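Local structure of putative immunoglobulin-blocking virulence protein (Mycoplasma mycoides subsp. capri, 7ADK) at residues 206-211 with 243-248; 229-234 with 279-284; 251-256 with 286-291; 319-322 with 326-329. The protein probably blocks host immunoglobulin during infection and is seen here bound to a lipoprotein partner. One frame throughout, in Å; residues are numbered along the deposited sequence.

Contact 1: 206-211 with 243-248; sequences FNNSIF and QNTLER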
# COMPACT_ATOMS: atom_id res chain seq x y z
N PHE A 206 -34.72 -14.86 28.92
CA PHE A 206 -34.47 -15.55 30.19
C PHE A 206 -33.97 -16.97 29.98
O PHE A 206 -34.13 -17.84 30.83
CB PHE A 206 -35.71 -15.48 31.10
CG PHE A 206 -36.24 -14.08 31.31
CD1 PHE A 206 -35.39 -13.04 31.69
CD2 PHE A 206 -37.58 -13.80 31.04
CE1 PHE A 206 -35.86 -11.73 31.78
CE2 PHE A 206 -38.06 -12.49 31.13
CZ PHE A 206 -37.19 -11.45 31.48
N ASN A 207 -33.33 -17.21 28.83
CA ASN A 207 -32.57 -18.41 28.53
C ASN A 207 -31.46 -18.07 27.52
O ASN A 207 -31.64 -18.20 26.31
CB ASN A 207 -33.51 -19.50 28.03
CG ASN A 207 -32.81 -20.79 27.71
OD1 ASN A 207 -31.78 -21.09 28.13
ND2 ASN A 207 -33.34 -21.59 26.97
N ASN A 208 -30.32 -17.60 28.02
CA ASN A 208 -29.15 -17.24 27.22
C ASN A 208 -27.86 -17.39 28.02
O ASN A 208 -27.88 -17.47 29.24
CB ASN A 208 -29.30 -15.83 26.63
CG ASN A 208 -29.28 -14.71 27.65
OD1 ASN A 208 -28.26 -14.43 28.26
ND2 ASN A 208 -30.38 -14.04 27.84
N SER A 209 -26.73 -17.43 27.34
CA SER A 209 -25.43 -17.75 27.94
C SER A 209 -25.02 -16.86 29.13
O SER A 209 -24.56 -17.39 30.13
CB SER A 209 -24.38 -17.74 26.83
OG SER A 209 -23.13 -18.14 27.29
N ILE A 210 -25.25 -15.54 29.10
CA ILE A 210 -24.91 -14.65 30.22
C ILE A 210 -25.92 -14.81 31.37
O ILE A 210 -25.53 -15.03 32.52
CB ILE A 210 -24.75 -13.18 29.74
CG1 ILE A 210 -23.42 -12.98 28.99
CG2 ILE A 210 -24.90 -12.13 30.83
CD1 ILE A 210 -22.13 -13.08 29.81
N PHE A 211 -27.21 -14.79 31.07
CA PHE A 211 -28.28 -14.98 32.05
C PHE A 211 -28.17 -16.32 32.80
O PHE A 211 -28.35 -16.39 34.01
CB PHE A 211 -29.62 -14.85 31.33
CG PHE A 211 -30.82 -14.86 32.24
CD1 PHE A 211 -31.42 -16.07 32.60
CD2 PHE A 211 -31.34 -13.64 32.71
CE1 PHE A 211 -32.54 -16.07 33.44
CE2 PHE A 211 -32.45 -13.65 33.56
CZ PHE A 211 -33.05 -14.86 33.93
N GLN A 243 -22.48 -6.23 28.17
CA GLN A 243 -22.46 -5.04 27.28
C GLN A 243 -22.81 -5.37 25.81
O GLN A 243 -22.43 -4.67 24.87
CB GLN A 243 -21.13 -4.27 27.45
CG GLN A 243 -21.26 -2.77 27.17
CD GLN A 243 -21.96 -2.04 28.30
OE1 GLN A 243 -21.49 -1.98 29.42
NE2 GLN A 243 -23.11 -1.46 28.08
N ASN A 244 -23.56 -6.46 25.61
CA ASN A 244 -24.19 -6.86 24.36
C ASN A 244 -25.54 -7.52 24.67
O ASN A 244 -26.58 -7.14 24.14
CB ASN A 244 -23.22 -7.78 23.60
CG ASN A 244 -23.65 -8.18 22.20
OD1 ASN A 244 -24.80 -8.10 21.81
ND2 ASN A 244 -22.73 -8.62 21.39
N THR A 245 -25.56 -8.44 25.64
CA THR A 245 -26.78 -8.93 26.32
C THR A 245 -27.36 -7.92 27.31
O THR A 245 -28.57 -7.83 27.43
CB THR A 245 -26.54 -10.24 27.07
OG1 THR A 245 -25.44 -10.10 27.93
CG2 THR A 245 -26.28 -11.41 26.15
N LEU A 246 -26.55 -7.12 28.02
CA LEU A 246 -27.01 -6.10 28.98
C LEU A 246 -28.04 -5.15 28.36
O LEU A 246 -29.07 -4.90 28.97
CB LEU A 246 -25.80 -5.33 29.54
CG LEU A 246 -26.10 -4.10 30.42
CD1 LEU A 246 -26.91 -4.42 31.67
CD2 LEU A 246 -24.82 -3.43 30.87
N GLU A 247 -27.81 -4.70 27.13
CA GLU A 247 -28.67 -3.78 26.40
C GLU A 247 -30.11 -4.29 26.27
O GLU A 247 -31.05 -3.49 26.28
CB GLU A 247 -28.08 -3.54 25.00
CG GLU A 247 -26.96 -2.50 24.91
CD GLU A 247 -25.66 -2.78 25.68
OE1 GLU A 247 -25.40 -3.94 26.06
OE2 GLU A 247 -24.88 -1.83 25.89
N ARG A 248 -30.33 -5.61 26.22
CA ARG A 248 -31.64 -6.22 26.03
C ARG A 248 -32.58 -6.04 27.23
O ARG A 248 -33.79 -6.14 27.09
CB ARG A 248 -31.47 -7.71 25.76
CG ARG A 248 -30.58 -8.03 24.56
CD ARG A 248 -30.45 -9.53 24.37
NE ARG A 248 -31.74 -10.13 24.05
CZ ARG A 248 -31.99 -11.40 23.86
NH1 ARG A 248 -31.11 -12.33 24.02
NH2 ARG A 248 -33.17 -11.74 23.47
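Asn-208 comes first along 206-211, its amide facing Thr-245 and Arg-248. OD1 stands 4.2 Å from Thr-245 CG2, a loose contact; this oxygen bonds within its own segment. A first torsion of 67° sets CG between the backbone N and the carbonyl carbon, folding the amide back over the start of helix 209-218. Asn-208 is the N-cap there: Phe-211 N donates to OD1 over 3.0 Å, nearly straight at 172° but from above the plane of the amide carbonyl, with a weak second bond from Ile-210 N. Asparagine suits the place because ND2 can serve elsewhere, donating to Gly-204 O and Tyr-249 OH. The Arg-248 guanidinium lies obliquely beyond ND2, pinned by the carbonyls of Ala-318 and Val-203. Two residues on, Ile-210 lays its branch point against Thr-245, with CG2 3.6 Å from OG1. That oxygen is hydrogen-bonded to Ala-241 O, so threonine can rest a satisfied hydroxyl on a hydrocarbon surface. No hydrogen bond joins the segments. This suggests that the capped helix start and the turn before helix 247-253 are each held mainly by their own bonds and meet through van der Waals packing.

Contact 2: 229-234 with 279-284; sequences SSLESV and TKNQEY
The flat amide of Gln-282 receives Leu-231 on one side of its plane: CD2 of the leucine stands there, well offset, away from OE1 and between the CG and NE2 directions, 3.7 Å from NE2. Thr-279 OG1 accepts from NE2 over 2.9 Å, 18° out of the amide plane, and this bond helps to hold the amide in its rotation. The ring of Tyr-284 turns its edge to Asn-281 N, in plane, and is directed to helix 247-253, where it touches Lys-250 and Leu-253.

Leu-231 carries the contact. With CG anti to the backbone N (chi1 -175°), its fork reaches across to helix 280-288 and spreads over two successive residues. CD1 meets Asn-281 CB at 3.6 Å, while CD2 also lies 3.7 Å from Gln-282 CG. The side chains cross at about a right angle, and the backbones come close, Leu-231 CA standing 6.2 Å from Gln-282 CA. Glutamine fits because its aliphatic stem offers leucine an apolar surface before the chain ends in a polar group. Thr-279 occupies the N-cap position without making a capping bond; its hydroxyl accepts from Gln-282 instead.

Ser-233 OG donates to Ser-230 O within its own helix, and both serines touch Phe-214 of helix 209-218. Lys-280 points away and forms a salt bridge with Asp-349 of the neighbouring lipoprotein chain. Between these segments, Leu-231 packs on Asn-281 CB and the Gln-282 stem by apolar contact, with no hydrogen bond across.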
# COMPACT_ATOMS: atom_id res chain seq x y z
N SER A 229 -17.89 -11.82 42.03
CA SER A 229 -17.45 -12.83 41.05
C SER A 229 -18.22 -12.78 39.73
O SER A 229 -17.62 -12.97 38.68
CB SER A 229 -17.52 -14.23 41.66
OG SER A 229 -16.70 -14.34 42.80
N SER A 230 -19.51 -12.40 39.73
CA SER A 230 -20.25 -12.12 38.48
C SER A 230 -19.67 -10.91 37.74
O SER A 230 -19.49 -11.00 36.53
CB SER A 230 -21.74 -11.92 38.73
OG SER A 230 -22.42 -13.11 38.89
N LEU A 231 -19.28 -9.83 38.44
CA LEU A 231 -18.58 -8.69 37.83
C LEU A 231 -17.19 -9.08 37.28
O LEU A 231 -16.78 -8.66 36.21
CB LEU A 231 -18.46 -7.55 38.86
CG LEU A 231 -17.85 -6.26 38.29
CD1 LEU A 231 -18.88 -5.46 37.51
CD2 LEU A 231 -17.27 -5.38 39.38
N GLU A 232 -16.46 -9.96 37.98
CA GLU A 232 -15.20 -10.50 37.45
C GLU A 232 -15.41 -11.30 36.15
O GLU A 232 -14.62 -11.22 35.21
CB GLU A 232 -14.55 -11.30 38.59
CG GLU A 232 -13.13 -11.75 38.36
CD GLU A 232 -12.37 -12.09 39.65
OE1 GLU A 232 -12.95 -12.65 40.59
OE2 GLU A 232 -11.15 -11.81 39.71
N SER A 233 -16.54 -12.01 36.02
CA SER A 233 -16.97 -12.66 34.78
C SER A 233 -17.49 -11.71 33.69
O SER A 233 -18.00 -12.18 32.67
CB SER A 233 -17.93 -13.82 35.05
OG SER A 233 -19.26 -13.40 35.25
N VAL A 234 -17.31 -10.39 33.82
CA VAL A 234 -17.49 -9.41 32.73
C VAL A 234 -16.25 -8.55 32.45
O VAL A 234 -16.14 -7.97 31.37
CB VAL A 234 -18.77 -8.57 32.86
CG1 VAL A 234 -19.98 -9.43 33.24
CG2 VAL A 234 -18.72 -7.41 33.84
N THR A 279 -20.71 -0.64 42.77
CA THR A 279 -20.49 -0.29 41.36
C THR A 279 -21.84 -0.36 40.64
O THR A 279 -22.64 -1.22 41.00
CB THR A 279 -19.53 -1.29 40.69
OG1 THR A 279 -18.35 -1.52 41.42
CG2 THR A 279 -19.07 -0.89 39.29
N LYS A 280 -22.08 0.42 39.59
CA LYS A 280 -23.35 0.36 38.84
C LYS A 280 -23.63 -1.02 38.27
O LYS A 280 -24.70 -1.56 38.52
CB LYS A 280 -23.42 1.44 37.76
CG LYS A 280 -23.54 2.87 38.30
CD LYS A 280 -24.81 3.13 39.14
CE LYS A 280 -24.62 2.88 40.64
NZ LYS A 280 -25.84 3.12 41.41
N ASN A 281 -22.66 -1.66 37.61
CA ASN A 281 -22.80 -3.02 37.07
C ASN A 281 -23.14 -4.06 38.15
O ASN A 281 -24.04 -4.86 37.92
CB ASN A 281 -21.54 -3.44 36.27
CG ASN A 281 -21.44 -2.82 34.88
OD1 ASN A 281 -22.43 -2.51 34.23
ND2 ASN A 281 -20.25 -2.62 34.37
N GLN A 282 -22.49 -4.04 39.32
CA GLN A 282 -22.82 -4.93 40.45
C GLN A 282 -24.28 -4.78 40.91
O GLN A 282 -24.93 -5.78 41.19
CB GLN A 282 -21.88 -4.66 41.64
CG GLN A 282 -20.45 -5.08 41.33
CD GLN A 282 -19.53 -5.06 42.55
OE1 GLN A 282 -19.64 -5.88 43.45
NE2 GLN A 282 -18.57 -4.17 42.65
N GLU A 283 -24.81 -3.55 40.93
CA GLU A 283 -26.25 -3.30 41.04
C GLU A 283 -27.05 -3.96 39.91
O GLU A 283 -27.86 -4.84 40.17
CB GLU A 283 -26.50 -1.79 41.20
CG GLU A 283 -27.91 -1.23 40.94
CD GLU A 283 -29.09 -1.76 41.76
OE1 GLU A 283 -28.99 -2.82 42.42
OE2 GLU A 283 -30.15 -1.10 41.72
N TYR A 284 -26.88 -3.58 38.64
CA TYR A 284 -27.95 -3.87 37.69
C TYR A 284 -27.85 -5.31 37.12
O TYR A 284 -28.84 -5.86 36.68
CB TYR A 284 -28.24 -2.60 36.86
CG TYR A 284 -27.49 -2.18 35.62
CD1 TYR A 284 -26.16 -1.75 35.71
CD2 TYR A 284 -28.26 -1.55 34.62
CE1 TYR A 284 -25.55 -0.93 34.75
CE2 TYR A 284 -27.69 -0.69 33.67
CZ TYR A 284 -26.32 -0.40 33.71
OH TYR A 284 -25.77 0.43 32.79

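Contact 3: 251-256 with 286-291; sequences KMLDSN and WLIANL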
# COMPACT_ATOMS: atom_id res chain seq x y z
N LYS A 251 -33.03 -0.75 28.99
CA LYS A 251 -34.17 0.18 28.86
C LYS A 251 -35.25 0.01 29.94
O LYS A 251 -35.89 0.99 30.30
CB LYS A 251 -34.79 0.02 27.46
CG LYS A 251 -33.83 0.43 26.33
CD LYS A 251 -34.51 0.37 24.96
CE LYS A 251 -33.49 0.67 23.86
NZ LYS A 251 -34.09 0.70 22.51
N MET A 252 -35.42 -1.19 30.47
CA MET A 252 -36.19 -1.49 31.69
C MET A 252 -35.33 -1.33 32.96
O MET A 252 -35.80 -0.80 33.97
CB MET A 252 -36.78 -2.90 31.55
CG MET A 252 -37.35 -3.53 32.83
SD MET A 252 -38.54 -2.56 33.76
CE MET A 252 -39.84 -2.35 32.54
N LEU A 253 -34.08 -1.77 32.91
CA LEU A 253 -33.15 -1.91 34.04
C LEU A 253 -32.79 -0.57 34.69
O LEU A 253 -32.63 -0.50 35.90
CB LEU A 253 -31.90 -2.62 33.51
CG LEU A 253 -31.31 -3.71 34.40
CD1 LEU A 253 -32.30 -4.85 34.59
CD2 LEU A 253 -30.05 -4.28 33.73
N ASP A 254 -32.66 0.50 33.90
CA ASP A 254 -32.58 1.87 34.41
C ASP A 254 -33.94 2.26 35.00
O ASP A 254 -34.92 2.37 34.27
CB ASP A 254 -32.16 2.83 33.30
CG ASP A 254 -30.73 2.60 32.80
OD1 ASP A 254 -29.87 2.15 33.58
OD2 ASP A 254 -30.45 2.94 31.64
N SER A 255 -34.00 2.45 36.33
CA SER A 255 -35.22 2.34 37.14
C SER A 255 -36.47 3.03 36.58
O SER A 255 -37.54 2.42 36.56
CB SER A 255 -34.92 2.89 38.53
OG SER A 255 -36.07 2.95 39.33
N ASN A 256 -36.34 4.29 36.15
CA ASN A 256 -37.36 5.14 35.52
C ASN A 256 -38.74 5.19 36.22
O ASN A 256 -39.74 5.55 35.60
CB ASN A 256 -37.39 4.90 34.00
CG ASN A 256 -38.22 3.71 33.54
OD1 ASN A 256 -39.34 3.85 33.07
ND2 ASN A 256 -37.67 2.52 33.58
N TRP A 286 -27.84 -7.54 39.57
CA TRP A 286 -28.80 -8.03 40.56
C TRP A 286 -30.25 -7.77 40.14
O TRP A 286 -31.15 -8.41 40.67
CB TRP A 286 -28.43 -7.47 41.94
CG TRP A 286 -29.18 -8.00 43.12
CD1 TRP A 286 -28.90 -9.12 43.81
CD2 TRP A 286 -30.34 -7.42 43.78
NE1 TRP A 286 -29.87 -9.33 44.76
CE2 TRP A 286 -30.81 -8.34 44.76
CE3 TRP A 286 -31.03 -6.20 43.68
CZ2 TRP A 286 -31.97 -8.11 45.50
CZ3 TRP A 286 -32.15 -5.92 44.49
CH2 TRP A 286 -32.65 -6.89 45.36
N LEU A 287 -30.54 -6.89 39.17
CA LEU A 287 -31.88 -6.78 38.59
C LEU A 287 -32.15 -7.96 37.64
O LEU A 287 -33.04 -8.74 37.91
CB LEU A 287 -32.13 -5.42 37.90
CG LEU A 287 -32.52 -4.21 38.75
CD1 LEU A 287 -33.68 -4.51 39.67
CD2 LEU A 287 -31.39 -3.66 39.58
N ILE A 288 -31.35 -8.15 36.60
CA ILE A 288 -31.53 -9.24 35.63
C ILE A 288 -31.55 -10.62 36.30
O ILE A 288 -32.41 -11.43 35.98
CB ILE A 288 -30.48 -9.16 34.49
CG1 ILE A 288 -29.02 -9.28 34.98
CG2 ILE A 288 -30.67 -7.87 33.72
CD1 ILE A 288 -27.95 -9.09 33.92
N ALA A 289 -30.69 -10.88 37.29
CA ALA A 289 -30.68 -12.14 38.03
C ALA A 289 -31.87 -12.34 39.00
O ALA A 289 -31.94 -13.37 39.66
CB ALA A 289 -29.34 -12.27 38.73
N ASN A 290 -32.81 -11.38 39.10
CA ASN A 290 -34.00 -11.41 39.95
C ASN A 290 -35.30 -10.91 39.28
O ASN A 290 -36.29 -10.70 39.97
CB ASN A 290 -33.72 -10.61 41.21
CG ASN A 290 -32.69 -11.21 42.14
OD1 ASN A 290 -32.97 -12.07 42.95
ND2 ASN A 290 -31.50 -10.74 42.11
N LEU A 291 -35.32 -10.69 37.96
CA LEU A 291 -36.53 -10.43 37.16
C LEU A 291 -37.45 -11.67 37.14
O LEU A 291 -36.96 -12.79 36.98
CB LEU A 291 -36.10 -10.06 35.72
CG LEU A 291 -36.32 -8.60 35.29
CD1 LEU A 291 -35.45 -7.61 36.04
CD2 LEU A 291 -36.02 -8.41 33.81
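Apolar packing makes the whole of the contact, and Leu-253 supplies its side from the last turn of helix 247-253. Its CD1 reaches Leu-287 CB at 3.4 Å and Ile-288 CG2 at 3.5 Å; CD2 lies against the same isoleucine methyl, so CG2 faces both tips of the leucine fork. Leu-253 and Leu-287 run past one another in opposite directions, whereas Ile-288 comes in at a slant. In Ile-288 a first torsion of 61° holds CG1 between the backbone N and the carbonyl carbon, leaving CG2 beside the N and directed at Leu-253. Leu-291 CD1 is a looser neighbour, 4.4 Å from Leu-253 CD1. Phe-214 of helix 209-218 also touches Ile-288.

The side-chain hydrogen bonds of Asn-290 and Asn-256 each stay on their own side of the contact. Asn-290 ND2 donates to Trp-286 O at 2.8 Å, on a lone pair in the carbonyl plane, and also lies over one indole face toward the rim; Lys-263 adds a cation-pi contact to this tryptophan. Beyond the other helix, Asn-256 ND2 donates to Asp-254 O, and its left-handed backbone conformation is one that asparagine tolerates well.

A salt bridge flanks the contact, Asp-254 OD2 with Lys-250 NZ. Branched aliphatic residues thus form the seam and asparagines bond backbone carbonyls near the helix ends, so between these segments the join rests on hydrophobic burial, with no hydrogen bond across it.

Contact 4: 319-322 with 326-329; sequences FINE and IDSN
Phe-319 lays its ring along Asp-327, the two side chains side by side and pointing the same way. A first torsion of 73° puts CG between the backbone N and the carbonyl carbon, folding the ring back across the neighbouring strand. CB packs against Arg-248 O. CG passes 4.1 Å from Asp-327 O, and CD1 reaches Ser-328 CA at 3.8 Å. CE1 meets Ser-328 C at 3.7 Å, while across the ring CE2 lies 3.9 Å from Asp-327 CB. That methylene stands over one face in a CH-pi contact, 21° off the ring normal. At the tip, CZ is 3.5 Å from Asp-327 OD1, the ring and carboxylate planes 30° apart.

Beneath the ring is a beta hairpin of strands 318-320 and 326-332, the latter central in a three-stranded antiparallel sheet. Phe-319 and Asp-327 form a hydrogen-bonded pair: Phe-319 N donates to Asp-327 O at 2.8 Å, Asp-327 N to Phe-319 O at 2.9 Å. Asp-327 OD2 accepts from Ser-328 N and also bonds Ser-303 OG. The Asn-321 amide crosses this carboxylate obliquely, without a hydrogen bond; suited to a turn, it gives ND2 to Glu-325 and accepts from Ala-323 N. Ile-320 and Ile-326 share the other face.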
# COMPACT_ATOMS: atom_id res chain seq x y z
N PHE A 319 -35.79 -7.48 22.96
CA PHE A 319 -35.46 -6.67 24.13
C PHE A 319 -36.74 -6.28 24.88
O PHE A 319 -37.84 -6.41 24.37
CB PHE A 319 -34.61 -5.46 23.74
CG PHE A 319 -35.31 -4.33 23.00
CD1 PHE A 319 -35.34 -4.35 21.60
CD2 PHE A 319 -35.88 -3.26 23.70
CE1 PHE A 319 -35.95 -3.29 20.90
CE2 PHE A 319 -36.50 -2.21 23.00
CZ PHE A 319 -36.53 -2.22 21.60
N ILE A 320 -36.60 -5.82 26.11
CA ILE A 320 -37.70 -5.31 26.94
C ILE A 320 -37.61 -3.78 26.93
O ILE A 320 -36.55 -3.25 27.27
CB ILE A 320 -37.54 -5.87 28.37
CG1 ILE A 320 -37.61 -7.41 28.42
CG2 ILE A 320 -38.58 -5.28 29.33
CD1 ILE A 320 -36.82 -8.00 29.57
N ASN A 321 -38.65 -3.06 26.54
CA ASN A 321 -38.61 -1.59 26.60
C ASN A 321 -39.08 -1.07 27.97
O ASN A 321 -39.40 -1.83 28.88
CB ASN A 321 -39.32 -0.96 25.39
CG ASN A 321 -40.83 -0.92 25.42
OD1 ASN A 321 -41.45 -0.55 26.39
ND2 ASN A 321 -41.47 -1.22 24.32
N GLU A 322 -39.12 0.25 28.11
CA GLU A 322 -39.42 0.98 29.35
C GLU A 322 -40.73 0.58 30.03
O GLU A 322 -40.81 0.60 31.25
CB GLU A 322 -39.48 2.49 29.05
CG GLU A 322 -38.18 3.13 28.53
CD GLU A 322 -37.82 2.83 27.07
OE1 GLU A 322 -38.69 2.38 26.29
OE2 GLU A 322 -36.66 3.04 26.67
N ILE A 326 -42.36 -6.55 25.53
CA ILE A 326 -41.36 -7.18 24.67
C ILE A 326 -41.38 -6.54 23.28
O ILE A 326 -42.43 -6.43 22.65
CB ILE A 326 -41.58 -8.71 24.61
CG1 ILE A 326 -41.47 -9.35 26.00
CG2 ILE A 326 -40.59 -9.36 23.65
CD1 ILE A 326 -41.74 -10.85 25.99
N ASP A 327 -40.22 -6.16 22.78
CA ASP A 327 -39.96 -5.46 21.53
C ASP A 327 -38.73 -6.09 20.84
O ASP A 327 -38.06 -6.93 21.44
CB ASP A 327 -39.76 -3.97 21.85
CG ASP A 327 -39.95 -3.04 20.66
OD1 ASP A 327 -39.93 -1.80 20.88
OD2 ASP A 327 -40.17 -3.52 19.53
N SER A 328 -38.40 -5.75 19.60
CA SER A 328 -37.19 -6.29 18.96
C SER A 328 -36.56 -5.37 17.93
O SER A 328 -37.16 -4.41 17.46
CB SER A 328 -37.44 -7.70 18.38
OG SER A 328 -38.08 -7.69 17.14
N ASN A 329 -35.30 -5.66 17.60
CA ASN A 329 -34.58 -5.09 16.46
C ASN A 329 -34.41 -6.13 15.33
O ASN A 329 -33.42 -6.11 14.61
CB ASN A 329 -33.28 -4.43 16.96
CG ASN A 329 -32.31 -5.34 17.68
OD1 ASN A 329 -32.17 -6.52 17.40
ND2 ASN A 329 -31.57 -4.82 18.64

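In the fold
The four contacts lie on one side of the chain's centre in a single cluster. Helix 247-253 serves contacts 1 and 3, whose centres are about 12 Å apart, and Leu-246 of the first packs on Leu-253 of the second. Helix 280-288 is common to contacts 2 and 3, about 13 Å between centres, and Tyr-284 also touches Asp-254. Contact 4 joins contact 1 through a probable hydrogen bond from Ile-320 N to Arg-248 O, and contact 3 through Met-252, which packs on 320-322. Contacts 2 and 4 do not touch, their centres about 23 Å apart. Only contact 2 is touched by the lipoprotein chain.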